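Local coordinates for putative lipoprotein (PDB 4GIO) that is of unknown function but is probably a membrane-anchored bacterial lipoprotein whose folded domain is a variant of the immunoglobulin fold, at residues Q27-I32 with E39-L44; L59-F64 with R95-R100; V52-D57 with Q75-P80; S18-S23 with L101-K106. All coordinates share one frame; numbering follows the deposited sequence.

Contact 1: residues Q27-I32 with E39-L44; sequences QFQKRI and EFEVIL
With CG set between its backbone N and carbonyl carbon (chi1 69°), Arg31 rises beside Glu39, whose own CG lies opposite the backbone N (chi1 174°), and the two chains run alongside each other, pointing the same way. The Arg31 chain then turns at chi3, which brings NH1 to within 2.7 Å of Glu39 OE2. The carboxylate oxygen sits at the guanidinium edge, near its plane, but the two flat groups are turned 77° apart, so the salt bridge uses one nitrogen and one oxygen through a bent, weak hydrogen bond. Next along the same face, Gln29 NE2 approaches Glu41 OE2 at 3.4 Å, a weak bond, and then Gln27 CG rests on Ile43 CD1 at 3.7 Å. The other face is apolar where Phe28 CB meets Val42 CG2 at 3.8 Å, and there Phe40 stacks on Phe99 of the facing sheet. The backbones of this antiparallel hairpin are joined by paired bonds at Gln29–Glu41 and Arg31–Glu39, such as Glu39 N to Arg31 O at 2.8 Å. The polar pairs Arg31–Glu39 and Gln29–Glu41 and the mixed pair Gln27–Ile43 line the face turned away from the facing sheet, where such weak side-chain bonds probably impose little fixed geometry.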
loop_
_atom_site.group_PDB
_atom_site.type_symbol
_atom_site.label_atom_id
_atom_site.label_comp_id
_atom_site.label_asym_id
_atom_site.label_seq_id
_atom_site.Cartn_x
_atom_site.Cartn_y
_atom_site.Cartn_z
ATOM N N GLN A 27 -4.267 9.024 4.530
ATOM C CA GLN A 27 -5.511 8.298 4.422
ATOM C C GLN A 27 -5.296 7.200 3.376
ATOM O O GLN A 27 -4.307 7.197 2.630
ATOM C CB GLN A 27 -6.657 9.203 3.956
ATOM C CG GLN A 27 -6.352 9.896 2.640
ATOM C CD GLN A 27 -7.557 10.560 1.998
ATOM O OE1 GLN A 27 -7.754 11.767 2.136
ATOM N NE2 GLN A 27 -8.349 9.775 1.245
ATOM N N PHE A 28 -6.245 6.277 3.331
ATOM C CA PHE A 28 -6.287 5.344 2.209
ATOM C C PHE A 28 -7.710 5.014 1.800
ATOM O O PHE A 28 -8.656 5.214 2.534
ATOM C CB PHE A 28 -5.465 4.107 2.514
ATOM C CG PHE A 28 -5.999 3.278 3.606
ATOM C CD1 PHE A 28 -6.946 2.305 3.348
ATOM C CD2 PHE A 28 -5.554 3.467 4.905
ATOM C CE1 PHE A 28 -7.425 1.528 4.361
ATOM C CE2 PHE A 28 -6.020 2.673 5.919
ATOM C CZ PHE A 28 -6.979 1.701 5.636
ATOM N N GLN A 29 -7.858 4.522 0.598
ATOM C CA GLN A 29 -9.185 4.083 0.176
ATOM C C GLN A 29 -9.017 3.014 -0.900
ATOM O O GLN A 29 -7.931 2.828 -1.446
ATOM C CB GLN A 29 -9.962 5.276 -0.356
ATOM C CG GLN A 29 -9.279 5.905 -1.541
ATOM C CD GLN A 29 -9.835 7.242 -1.854
ATOM O OE1 GLN A 29 -10.680 7.751 -1.125
ATOM N NE2 GLN A 29 -9.360 7.849 -2.932
ATOM N N LYS A 30 -10.092 2.331 -1.196
ATOM C CA LYS A 30 -10.063 1.334 -2.250
ATOM C C LYS A 30 -11.368 1.338 -3.023
ATOM O O LYS A 30 -12.415 1.803 -2.502
ATOM C CB LYS A 30 -9.715 -0.050 -1.663
ATOM C CG LYS A 30 -10.731 -0.641 -0.684
ATOM C CD LYS A 30 -10.064 -1.763 0.177
ATOM C CE LYS A 30 -11.117 -2.581 0.923
ATOM N NZ LYS A 30 -11.862 -1.662 1.800
ATOM N N ARG A 31 -11.329 0.740 -4.206
ATOM C CA ARG A 31 -12.563 0.519 -4.982
ATOM C C ARG A 31 -12.353 -0.581 -6.032
ATOM O O ARG A 31 -11.208 -0.898 -6.423
ATOM C CB ARG A 31 -13.016 1.824 -5.595
ATOM C CG ARG A 31 -12.092 2.264 -6.647
ATOM C CD ARG A 31 -12.436 3.662 -7.125
ATOM N NE ARG A 31 -12.276 3.605 -8.559
ATOM C CZ ARG A 31 -11.101 3.642 -9.155
ATOM N NH1 ARG A 31 -10.025 3.795 -8.406
ATOM N NH2 ARG A 31 -11.016 3.538 -10.478
ATOM N N ILE A 32 -13.443 -1.133 -6.524
ATOM C CA ILE A 32 -13.343 -2.079 -7.569
ATOM C C ILE A 32 -13.553 -1.287 -8.857
ATOM O O ILE A 32 -14.512 -0.530 -8.944
ATOM C CB ILE A 32 -14.469 -3.170 -7.459
ATOM C CG1 ILE A 32 -14.478 -3.837 -6.072
ATOM C CG2 ILE A 32 -14.390 -4.195 -8.606
ATOM C CD1 ILE A 32 -13.203 -4.433 -5.641
ATOM N N GLU A 39 -8.545 -1.582 -6.691
ATOM C CA GLU A 39 -7.436 -0.643 -6.738
ATOM C C GLU A 39 -7.423 0.072 -5.409
ATOM O O GLU A 39 -8.486 0.343 -4.808
ATOM C CB GLU A 39 -7.672 0.360 -7.888
ATOM C CG GLU A 39 -6.614 1.486 -7.936
ATOM C CD GLU A 39 -7.061 2.667 -8.798
ATOM O OE1 GLU A 39 -7.147 2.472 -10.050
ATOM O OE2 GLU A 39 -7.352 3.751 -8.192
ATOM N N PHE A 40 -6.249 0.377 -4.922
ATOM C CA PHE A 40 -6.197 1.166 -3.691
ATOM C C PHE A 40 -5.289 2.346 -3.883
ATOM O O PHE A 40 -4.406 2.323 -4.774
ATOM C CB PHE A 40 -5.858 0.324 -2.440
ATOM C CG PHE A 40 -4.440 -0.200 -2.386
ATOM C CD1 PHE A 40 -3.378 0.635 -1.989
ATOM C CD2 PHE A 40 -4.160 -1.543 -2.721
ATOM C CE1 PHE A 40 -2.071 0.148 -1.913
ATOM C CE2 PHE A 40 -2.814 -2.088 -2.650
ATOM C CZ PHE A 40 -1.773 -1.210 -2.221
ATOM N N GLU A 41 -5.494 3.387 -3.051
ATOM C CA GLU A 41 -4.642 4.607 -3.077
ATOM C C GLU A 41 -4.283 4.937 -1.666
ATOM O O GLU A 41 -5.173 4.962 -0.805
ATOM C CB GLU A 41 -5.380 5.823 -3.630
ATOM C CG GLU A 41 -5.437 5.844 -5.138
ATOM C CD GLU A 41 -6.292 7.025 -5.730
ATOM O OE1 GLU A 41 -6.573 6.986 -6.977
ATOM O OE2 GLU A 41 -6.661 7.972 -4.965
ATOM N N VAL A 42 -3.000 5.111 -1.399
ATOM C CA VAL A 42 -2.570 5.453 -0.044
ATOM C C VAL A 42 -1.868 6.806 -0.224
ATOM O O VAL A 42 -1.035 6.951 -1.111
ATOM C CB VAL A 42 -1.650 4.396 0.541
ATOM C CG1 VAL A 42 -1.091 4.798 1.968
ATOM C CG2 VAL A 42 -2.376 2.998 0.624
ATOM N N ILE A 43 -2.208 7.790 0.603
ATOM C CA ILE A 43 -1.561 9.087 0.496
ATOM C C ILE A 43 -0.551 9.159 1.660
ATOM O O ILE A 43 -0.898 8.882 2.815
ATOM C CB ILE A 43 -2.565 10.244 0.575
ATOM C CG1 ILE A 43 -3.536 10.140 -0.597
ATOM C CG2 ILE A 43 -1.787 11.638 0.540
ATOM C CD1 ILE A 43 -4.708 11.074 -0.517
ATOM N N LEU A 44 0.686 9.518 1.316
ATOM C CA LEU A 44 1.793 9.593 2.267
ATOM C C LEU A 44 2.292 11.042 2.319
ATOM O O LEU A 44 2.216 11.750 1.311
ATOM C CB LEU A 44 2.938 8.672 1.836
ATOM C CG LEU A 44 2.519 7.186 1.641
ATOM C CD1 LEU A 44 3.608 6.395 1.024
ATOM C CD2 LEU A 44 2.092 6.488 2.964
#

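Contact 2: residues L59-F64 with R95-R100; sequences LDKDGF and RANDFR
Leu59 pairs with Asp98 in antiparallel fashion at the end of strand 50-59, and its carbonyl oxygen accepts from two successive amides, Asn97 N at 2.8 Å and Asp98 N at 3.1 Å, while Leu59 N returns a bond to Asp98 O. The Leu59 side chain shares a face of the sheet with Asp98: CB packs on Asp98 CB, and the two methyls reach the Arg100 guanidinium, CD1 over one of its faces and CD2 3.8 Å from NH1. Arg100 gets there because its chain, extended as far as CD, bends at chi3 (-80°). Two residues, Asn97 and Asp98, opposite the single Leu59 make a classic beta bulge, placed where strand 98-105 enters the four-stranded sheet of this immunoglobulin-like domain. After Leu59 the chain reverses through a type I beta turn from Asp60 to Gly63. Besides the backbone bonds Gly63 N to Asp60 O and Asp60 N to Phe64 O, Asp60 OD1 takes Phe64 N at 2.9 Å from above the carboxylate plane and Asp62 N more weakly. Lys61 CB approaches Asn97 OD1 at 3.3 Å. Two waters complete the junction: one accepts from Lys61 N and donates to Arg95 O, the other accepts from Arg100 NH1, in the guanidinium plane, and donates to Gly63 O at 2.7 Å. The Arg95 guanidinium is engaged elsewhere, in salt bridges to Asp93 and Asp68.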
loop_
_atom_site.group_PDB
_atom_site.type_symbol
_atom_site.label_atom_id
_atom_site.label_comp_id
_atom_site.label_asym_id
_atom_site.label_seq_id
_atom_site.Cartn_x
_atom_site.Cartn_y
_atom_site.Cartn_z
ATOM N N LEU A 59 -5.739 -9.475 -0.432
ATOM C CA LEU A 59 -6.587 -10.306 0.431
ATOM C C LEU A 59 -7.909 -10.665 -0.278
ATOM O O LEU A 59 -8.486 -9.800 -0.985
ATOM C CB LEU A 59 -6.925 -9.561 1.717
ATOM C CG LEU A 59 -5.728 -9.026 2.565
ATOM C CD1 LEU A 59 -6.248 -8.375 3.840
ATOM C CD2 LEU A 59 -4.716 -10.150 2.784
ATOM N N ASP A 60 -8.435 -11.890 -0.012
ATOM C CA ASP A 60 -9.662 -12.278 -0.618
ATOM C C ASP A 60 -10.855 -11.799 0.230
ATOM O O ASP A 60 -10.701 -11.087 1.262
ATOM C CB ASP A 60 -9.666 -13.817 -0.944
ATOM C CG ASP A 60 -9.697 -14.709 0.337
ATOM O OD1 ASP A 60 -9.928 -14.200 1.467
ATOM O OD2 ASP A 60 -9.546 -15.952 0.187
ATOM N N LYS A 61 -12.076 -12.185 -0.195
ATOM C CA LYS A 61 -13.316 -11.851 0.561
ATOM C C LYS A 61 -13.310 -12.288 2.042
ATOM O O LYS A 61 -14.015 -11.700 2.857
ATOM C CB LYS A 61 -14.577 -12.449 -0.160
ATOM C CG LYS A 61 -14.396 -13.912 -0.540
ATOM C CD LYS A 61 -15.679 -14.592 -0.963
ATOM C CE LYS A 61 -15.733 -15.992 -0.327
ATOM N NZ LYS A 61 -16.156 -15.963 1.159
ATOM N N ASP A 62 -12.590 -13.341 2.401
ATOM C CA ASP A 62 -12.497 -13.738 3.803
ATOM C C ASP A 62 -11.379 -13.056 4.586
ATOM O O ASP A 62 -11.290 -13.234 5.823
ATOM C CB ASP A 62 -12.227 -15.243 3.907
ATOM C CG ASP A 62 -13.444 -16.094 3.482
ATOM O OD1 ASP A 62 -14.569 -15.657 3.778
ATOM O OD2 ASP A 62 -13.217 -17.127 2.773
ATOM N N GLY A 63 -10.529 -12.269 3.896
ATOM C CA GLY A 63 -9.364 -11.674 4.551
ATOM C C GLY A 63 -8.146 -12.581 4.495
ATOM O O GLY A 63 -7.147 -12.281 5.164
ATOM N N PHE A 64 -8.164 -13.648 3.666
ATOM C CA PHE A 64 -7.022 -14.520 3.543
ATOM C C PHE A 64 -6.067 -13.947 2.480
ATOM O O PHE A 64 -6.496 -13.428 1.439
ATOM C CB PHE A 64 -7.384 -15.912 3.050
ATOM C CG PHE A 64 -8.323 -16.703 3.986
ATOM C CD1 PHE A 64 -8.237 -16.550 5.384
ATOM C CD2 PHE A 64 -9.226 -17.641 3.463
ATOM C CE1 PHE A 64 -9.059 -17.333 6.292
ATOM C CE2 PHE A 64 -10.101 -18.400 4.354
ATOM C CZ PHE A 64 -9.983 -18.243 5.761
ATOM N N ARG A 95 -10.388 -11.923 -7.513
ATOM C CA ARG A 95 -10.660 -12.378 -6.156
ATOM C C ARG A 95 -10.157 -11.429 -5.072
ATOM O O ARG A 95 -10.626 -11.504 -3.906
ATOM C CB ARG A 95 -10.017 -13.741 -5.912
ATOM C CG ARG A 95 -10.711 -14.913 -6.584
ATOM C CD ARG A 95 -9.875 -16.164 -6.418
ATOM N NE ARG A 95 -8.582 -16.005 -7.111
ATOM C CZ ARG A 95 -7.474 -16.674 -6.790
ATOM N NH1 ARG A 95 -7.475 -17.589 -5.808
ATOM N NH2 ARG A 95 -6.354 -16.445 -7.457
ATOM N N ALA A 96 -9.273 -10.478 -5.425
ATOM C CA ALA A 96 -8.801 -9.469 -4.437
ATOM C C ALA A 96 -9.950 -8.540 -4.024
ATOM O O ALA A 96 -10.571 -7.869 -4.894
ATOM C CB ALA A 96 -7.603 -8.683 -5.049
ATOM N N ASN A 97 -10.228 -8.458 -2.726
ATOM C CA ASN A 97 -11.281 -7.546 -2.197
ATOM C C ASN A 97 -10.744 -6.617 -1.117
ATOM O O ASN A 97 -11.433 -5.718 -0.676
ATOM C CB ASN A 97 -12.475 -8.330 -1.593
ATOM C CG ASN A 97 -13.386 -9.021 -2.695
ATOM O OD1 ASN A 97 -14.096 -9.996 -2.373
ATOM N ND2 ASN A 97 -13.284 -8.588 -3.981
ATOM N N ASP A 98 -9.522 -6.871 -0.651
ATOM C CA ASP A 98 -8.879 -5.977 0.297
ATOM C C ASP A 98 -7.347 -6.122 0.112
ATOM O O ASP A 98 -6.883 -6.865 -0.765
ATOM C CB ASP A 98 -9.347 -6.357 1.710
ATOM C CG ASP A 98 -9.050 -5.235 2.774
ATOM O OD1 ASP A 98 -8.582 -4.099 2.404
ATOM O OD2 ASP A 98 -9.228 -5.561 3.998
ATOM N N PHE A 99 -6.557 -5.425 0.907
ATOM C CA PHE A 99 -5.088 -5.452 0.727
ATOM C C PHE A 99 -4.426 -5.196 2.098
ATOM O O PHE A 99 -5.066 -4.756 3.024
ATOM C CB PHE A 99 -4.652 -4.350 -0.263
ATOM C CG PHE A 99 -4.779 -2.913 0.316
ATOM C CD1 PHE A 99 -6.004 -2.258 0.323
ATOM C CD2 PHE A 99 -3.666 -2.232 0.835
ATOM C CE1 PHE A 99 -6.168 -0.949 0.826
ATOM C CE2 PHE A 99 -3.796 -0.879 1.344
ATOM C CZ PHE A 99 -5.048 -0.252 1.359
ATOM N N ARG A 100 -3.154 -5.511 2.186
ATOM C CA ARG A 100 -2.316 -5.153 3.339
ATOM C C ARG A 100 -1.032 -4.543 2.790
ATOM O O ARG A 100 -0.477 -5.047 1.839
ATOM C CB ARG A 100 -1.987 -6.373 4.151
ATOM C CG ARG A 100 -1.354 -6.091 5.499
ATOM C CD ARG A 100 -1.237 -7.406 6.370
ATOM N NE ARG A 100 -2.566 -7.637 6.971
ATOM C CZ ARG A 100 -3.324 -8.720 6.801
ATOM N NH1 ARG A 100 -2.884 -9.772 6.130
ATOM N NH2 ARG A 100 -4.532 -8.737 7.355
HETATM O O HOH W 1 -12.384 -13.189 -2.908
HETATM O O HOH W 2 -4.705 -12.060 6.329
#

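Contact 3: residues V52-D57 with Q75-P80; sequences VIYKVD and QALRIP
Gln75 CB lies over one face of the Tyr54 ring, 3.7 Å from the ring centroid in a CH-pi contact, while Leu77 CB comes to the edge of the same ring, 4.0 Å from Tyr54 CE2. This is the tight side of the pairing. A chi1 of 70° swings the ring of Tyr54 across the neighbouring strand, and its hydroxyl goes on to hydrogen-bond Lys89 of the facing sheet. Val52 CG2 touches both Leu77 CB and Ile79 CD1, each at 4.0 Å, and Leu77 and Ile79 continue inward onto Leu44 and Val85. The opposite face is looser: Ile53 and Ala76 form a non-hydrogen-bonded pair whose side chains scarcely meet, and the exposed Ala76 lies near the C-terminal Lys106. The Gln75 amide also leaves the contact, bending at chi2 to give NE2 to Asp73 O. Four backbone bonds join the strands, including Val52 N to Leu77 O and Tyr54 N to Gln75 O, both 2.8 Å. The short segments run at 133° rather than an antiparallel 180°, pairing over Val52–Tyr54 and Gln75–Leu77, and Ile79 bonds onward to Lys50. A short edge strand that pairs with one sheet and bears on the other at its far end fits the twisted beta-sandwich of an immunoglobulin-like domain.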
loop_
_atom_site.group_PDB
_atom_site.type_symbol
_atom_site.label_atom_id
_atom_site.label_comp_id
_atom_site.label_asym_id
_atom_site.label_seq_id
_atom_site.Cartn_x
_atom_site.Cartn_y
_atom_site.Cartn_z
ATOM N N VAL A 52 11.599 4.935 1.462
ATOM C CA VAL A 52 10.972 3.787 2.069
ATOM C C VAL A 52 10.857 2.605 1.149
ATOM O O VAL A 52 11.030 2.715 -0.081
ATOM C CB VAL A 52 9.568 4.155 2.610
ATOM C CG1 VAL A 52 9.723 5.321 3.533
ATOM C CG2 VAL A 52 8.609 4.450 1.449
ATOM N N ILE A 53 10.579 1.450 1.761
ATOM C CA ILE A 53 10.419 0.219 0.988
ATOM C C ILE A 53 9.061 -0.347 1.349
ATOM O O ILE A 53 8.769 -0.487 2.511
ATOM C CB ILE A 53 11.556 -0.802 1.272
ATOM C CG1 ILE A 53 12.853 -0.367 0.545
ATOM C CG2 ILE A 53 11.119 -2.233 0.849
ATOM C CD1 ILE A 53 14.108 -0.986 1.183
ATOM N N TYR A 54 8.210 -0.614 0.359
ATOM C CA TYR A 54 6.861 -1.160 0.650
ATOM C C TYR A 54 6.593 -2.568 0.057
ATOM O O TYR A 54 7.257 -2.986 -0.927
ATOM C CB TYR A 54 5.799 -0.183 0.216
ATOM C CG TYR A 54 5.616 -0.005 -1.236
ATOM C CD1 TYR A 54 4.791 -0.846 -1.954
ATOM C CD2 TYR A 54 6.284 1.041 -1.934
ATOM C CE1 TYR A 54 4.614 -0.652 -3.353
ATOM C CE2 TYR A 54 6.085 1.272 -3.294
ATOM C CZ TYR A 54 5.260 0.421 -3.994
ATOM O OH TYR A 54 5.083 0.569 -5.310
ATOM N N LYS A 55 5.619 -3.270 0.658
ATOM C CA LYS A 55 5.245 -4.586 0.176
ATOM C C LYS A 55 3.742 -4.740 0.226
ATOM O O LYS A 55 3.149 -4.447 1.239
ATOM C CB LYS A 55 5.878 -5.666 1.050
ATOM C CG LYS A 55 5.643 -7.113 0.466
ATOM C CD LYS A 55 6.492 -7.399 -0.761
ATOM C CE LYS A 55 6.467 -8.906 -1.118
ATOM N NZ LYS A 55 5.269 -9.233 -1.902
ATOM N N VAL A 56 3.125 -5.252 -0.831
ATOM C CA VAL A 56 1.671 -5.425 -0.915
ATOM C C VAL A 56 1.276 -6.904 -0.807
ATOM O O VAL A 56 1.889 -7.741 -1.473
ATOM C CB VAL A 56 1.136 -4.907 -2.246
ATOM C CG1 VAL A 56 -0.434 -5.022 -2.244
ATOM C CG2 VAL A 56 1.584 -3.421 -2.438
ATOM N N ASP A 57 0.319 -7.201 0.067
ATOM C CA ASP A 57 -0.411 -8.509 0.027
ATOM C C ASP A 57 -1.853 -8.227 -0.425
ATOM O O ASP A 57 -2.448 -7.246 0.033
ATOM C CB ASP A 57 -0.477 -9.159 1.408
ATOM C CG ASP A 57 0.809 -9.884 1.776
ATOM O OD1 ASP A 57 1.374 -10.607 0.888
ATOM O OD2 ASP A 57 1.261 -9.695 2.941
ATOM N N GLN A 75 9.331 -2.900 -3.040
ATOM C CA GLN A 75 9.505 -1.767 -3.971
ATOM C C GLN A 75 10.036 -0.576 -3.216
ATOM O O GLN A 75 9.549 -0.252 -2.130
ATOM C CB GLN A 75 8.168 -1.368 -4.557
ATOM C CG GLN A 75 7.503 -2.487 -5.318
ATOM C CD GLN A 75 8.216 -2.723 -6.631
ATOM O OE1 GLN A 75 8.319 -1.796 -7.458
ATOM N NE2 GLN A 75 8.704 -3.958 -6.847
ATOM N N ALA A 76 10.958 0.158 -3.819
ATOM C CA ALA A 76 11.438 1.402 -3.181
ATOM C C ALA A 76 10.570 2.541 -3.584
ATOM O O ALA A 76 9.985 2.573 -4.706
ATOM C CB ALA A 76 12.911 1.705 -3.590
ATOM N N LEU A 77 10.472 3.513 -2.681
ATOM C CA LEU A 77 9.680 4.669 -2.963
ATOM C C LEU A 77 10.322 5.841 -2.272
ATOM O O LEU A 77 10.668 5.759 -1.081
ATOM C CB LEU A 77 8.241 4.485 -2.499
ATOM C CG LEU A 77 7.321 5.712 -2.519
ATOM C CD1 LEU A 77 6.960 6.186 -3.965
ATOM C CD2 LEU A 77 5.991 5.441 -1.718
ATOM N N ARG A 78 10.485 6.935 -3.036
ATOM C CA ARG A 78 10.999 8.193 -2.516
ATOM C C ARG A 78 9.842 9.105 -2.083
ATOM O O ARG A 78 8.951 9.420 -2.878
ATOM C CB ARG A 78 11.818 8.919 -3.579
ATOM C CG ARG A 78 12.301 10.284 -3.104
ATOM C CD ARG A 78 13.590 10.116 -2.345
ATOM N NE ARG A 78 14.186 11.397 -1.971
ATOM C CZ ARG A 78 15.269 11.522 -1.210
ATOM N NH1 ARG A 78 15.888 10.456 -0.735
ATOM N NH2 ARG A 78 15.738 12.724 -0.921
ATOM N N ILE A 79 9.825 9.521 -0.825
ATOM C CA ILE A 79 8.828 10.519 -0.365
ATOM C C ILE A 79 9.576 11.877 -0.218
ATOM O O ILE A 79 10.420 12.019 0.692
ATOM C CB ILE A 79 8.195 10.086 0.976
ATOM C CG1 ILE A 79 7.510 8.702 0.794
ATOM C CG2 ILE A 79 7.145 11.043 1.418
ATOM C CD1 ILE A 79 7.141 8.109 2.112
ATOM N N PRO A 80 9.364 12.815 -1.164
ATOM C CA PRO A 80 10.020 14.175 -1.101
ATOM C C PRO A 80 9.540 14.972 0.091
ATOM O O PRO A 80 8.424 14.792 0.541
ATOM C CB PRO A 80 9.566 14.862 -2.411
ATOM C CG PRO A 80 9.277 13.721 -3.367
ATOM C CD PRO A 80 8.644 12.641 -2.443
#

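Contact 4: residues S18-S23 with L101-K106; sequences SNLPKS and LEIKAK
Leu20 lays its two methyls across the backbone of strand 98-105, with CD1 over the Ile103 carbonyl and CD2 against Ala105. The loop that carries it joins strand 14-16, in one sheet of the immunoglobulin-like sandwich, to strand 25-32 in the other, so Leu20 packs at one end of the sandwich as the chain passes between sheets. With CG opposite the carbonyl carbon (chi1 -63°), the isobutyl group is directed at the strand, its two methyls on one side of the main chain: CD1 approaches Lys104 CA at 3.7 Å and Ile103 CG2 at the same distance, whereas CD2 lies 3.8 Å from Ala105 CB. Touches between side chains are all carbon to carbon, and Leu20 itself is buried. Ile103 belongs to the core beneath, where it touches Leu44 of the facing sheet as well as Val14 and Leu16 of the adjacent strand. Lys104 starts away from the loop, and its side chain makes a cation-pi interaction with Tyr74. Toward the surface the packing thins, and the remaining touch, Asn19 CB to Ala105 CB, is 4.2 Å. Closest of all is the meeting of Leu20 CD1 with Ile103 O, a methyl 3.4 Å from a carbonyl oxygen.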
loop_
_atom_site.group_PDB
_atom_site.type_symbol
_atom_site.label_atom_id
_atom_site.label_comp_id
_atom_site.label_asym_id
_atom_site.label_seq_id
_atom_site.Cartn_x
_atom_site.Cartn_y
_atom_site.Cartn_z
ATOM N N SER A 18 8.929 0.635 12.881
ATOM C CA SER A 18 9.319 1.483 14.017
ATOM C C SER A 18 10.116 2.775 13.699
ATOM O O SER A 18 10.050 3.739 14.454
ATOM C CB SER A 18 10.025 0.656 15.092
ATOM O OG SER A 18 11.236 0.126 14.667
ATOM N N ASN A 19 10.845 2.804 12.600
ATOM C CA ASN A 19 11.580 3.988 12.221
ATOM C C ASN A 19 10.801 4.929 11.318
ATOM O O ASN A 19 11.377 5.872 10.817
ATOM C CB ASN A 19 12.908 3.609 11.603
ATOM C CG ASN A 19 13.801 2.885 12.569
ATOM O OD1 ASN A 19 14.035 3.336 13.660
ATOM N ND2 ASN A 19 14.337 1.750 12.152
ATOM N N LEU A 20 9.493 4.734 11.139
ATOM C CA LEU A 20 8.705 5.715 10.404
ATOM C C LEU A 20 7.750 6.473 11.360
ATOM O O LEU A 20 7.216 5.870 12.270
ATOM C CB LEU A 20 7.880 4.965 9.336
ATOM C CG LEU A 20 8.756 4.253 8.301
ATOM C CD1 LEU A 20 7.861 3.581 7.248
ATOM C CD2 LEU A 20 9.672 5.266 7.657
ATOM N N PRO A 21 7.453 7.738 11.082
ATOM C CA PRO A 21 6.478 8.437 11.900
ATOM C C PRO A 21 5.067 7.855 11.730
ATOM O O PRO A 21 4.677 7.329 10.644
ATOM C CB PRO A 21 6.559 9.856 11.365
ATOM C CG PRO A 21 6.956 9.700 10.005
ATOM C CD PRO A 21 7.950 8.606 10.009
ATOM N N LYS A 22 4.308 7.931 12.811
ATOM C CA LYS A 22 2.965 7.335 12.839
ATOM C C LYS A 22 2.087 8.060 11.893
ATOM O O LYS A 22 1.134 7.473 11.406
ATOM C CB LYS A 22 2.319 7.428 14.243
ATOM C CG LYS A 22 2.538 6.202 15.122
ATOM C CD LYS A 22 4.036 5.923 15.339
ATOM C CE LYS A 22 4.669 6.645 16.530
ATOM N NZ LYS A 22 6.236 6.733 16.412
ATOM N N SER A 23 2.384 9.340 11.650
ATOM C CA SER A 23 1.508 10.176 10.847
ATOM C C SER A 23 1.864 10.115 9.361
ATOM O O SER A 23 1.349 10.905 8.595
ATOM C CB SER A 23 1.500 11.639 11.333
ATOM O OG SER A 23 2.711 12.322 10.937
ATOM N N LEU A 101 -0.585 -3.434 3.379
ATOM C CA LEU A 101 0.559 -2.718 2.874
ATOM C C LEU A 101 1.598 -2.591 3.980
ATOM O O LEU A 101 1.310 -1.998 5.001
ATOM C CB LEU A 101 0.159 -1.337 2.328
ATOM C CG LEU A 101 1.302 -0.395 1.907
ATOM C CD1 LEU A 101 2.106 -0.961 0.700
ATOM C CD2 LEU A 101 0.756 0.995 1.498
ATOM N N GLU A 102 2.782 -3.145 3.786
ATOM C CA GLU A 102 3.841 -2.901 4.766
ATOM C C GLU A 102 4.772 -1.771 4.269
ATOM O O GLU A 102 5.093 -1.732 3.105
ATOM C CB GLU A 102 4.701 -4.168 4.918
ATOM C CG GLU A 102 3.940 -5.329 5.459
ATOM C CD GLU A 102 4.801 -6.611 5.477
ATOM O OE1 GLU A 102 5.982 -6.528 5.140
ATOM O OE2 GLU A 102 4.322 -7.681 5.875
ATOM N N ILE A 103 5.183 -0.881 5.141
ATOM C CA ILE A 103 6.125 0.166 4.806
ATOM C C ILE A 103 7.212 0.263 5.870
ATOM O O ILE A 103 6.944 0.315 7.023
ATOM C CB ILE A 103 5.461 1.566 4.651
ATOM C CG1 ILE A 103 4.230 1.498 3.808
ATOM C CG2 ILE A 103 6.414 2.592 4.039
ATOM C CD1 ILE A 103 3.476 2.719 3.776
ATOM N N LYS A 104 8.441 0.256 5.417
ATOM C CA LYS A 104 9.578 0.409 6.356
ATOM C C LYS A 104 10.547 1.421 5.778
ATOM O O LYS A 104 10.518 1.660 4.576
ATOM C CB LYS A 104 10.306 -0.906 6.514
ATOM C CG LYS A 104 10.777 -1.534 5.178
ATOM C CD LYS A 104 11.688 -2.762 5.414
ATOM C CE LYS A 104 12.017 -3.530 4.076
ATOM N NZ LYS A 104 12.346 -4.988 4.343
ATOM N N ALA A 105 11.453 1.928 6.629
ATOM C CA ALA A 105 12.496 2.872 6.178
ATOM C C ALA A 105 13.547 2.086 5.415
ATOM O O ALA A 105 13.841 0.955 5.778
ATOM C CB ALA A 105 13.121 3.603 7.408
ATOM N N LYS A 106 14.075 2.643 4.334
ATOM C CA LYS A 106 15.122 1.982 3.509
ATOM C C LYS A 106 16.332 1.688 4.381
ATOM O O LYS A 106 16.784 2.617 5.058
ATOM C CB LYS A 106 15.462 2.892 2.324
ATOM C CG LYS A 106 16.888 2.783 1.631
ATOM C CD LYS A 106 16.976 1.686 0.549
ATOM C CE LYS A 106 16.193 2.005 -0.749
ATOM N NZ LYS A 106 15.678 0.758 -1.494
#

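From the N terminus, the loop 18-23 meets the last strand only at the chain's end, as contact 4, which spans almost the whole domain and encloses the other three. Contact 1 comes first inside it, a local hairpin complete before strand 50-59 begins. That strand opens contact 3 with 52-57, and its last residue with the following turn, 59-64, opens contact 2; 75-80 then closes the former and 95-100 the latter, so these two cross. Contacts 2, 3 and 4 all involve the four-stranded sheet, with 2 and 4 at opposite ends of strand 98-105. Contact 1 belongs to the three-stranded sheet, and Phe40, Val42 and Leu44 reach from it to Phe99, Leu101 and Ile103, joining the two layers.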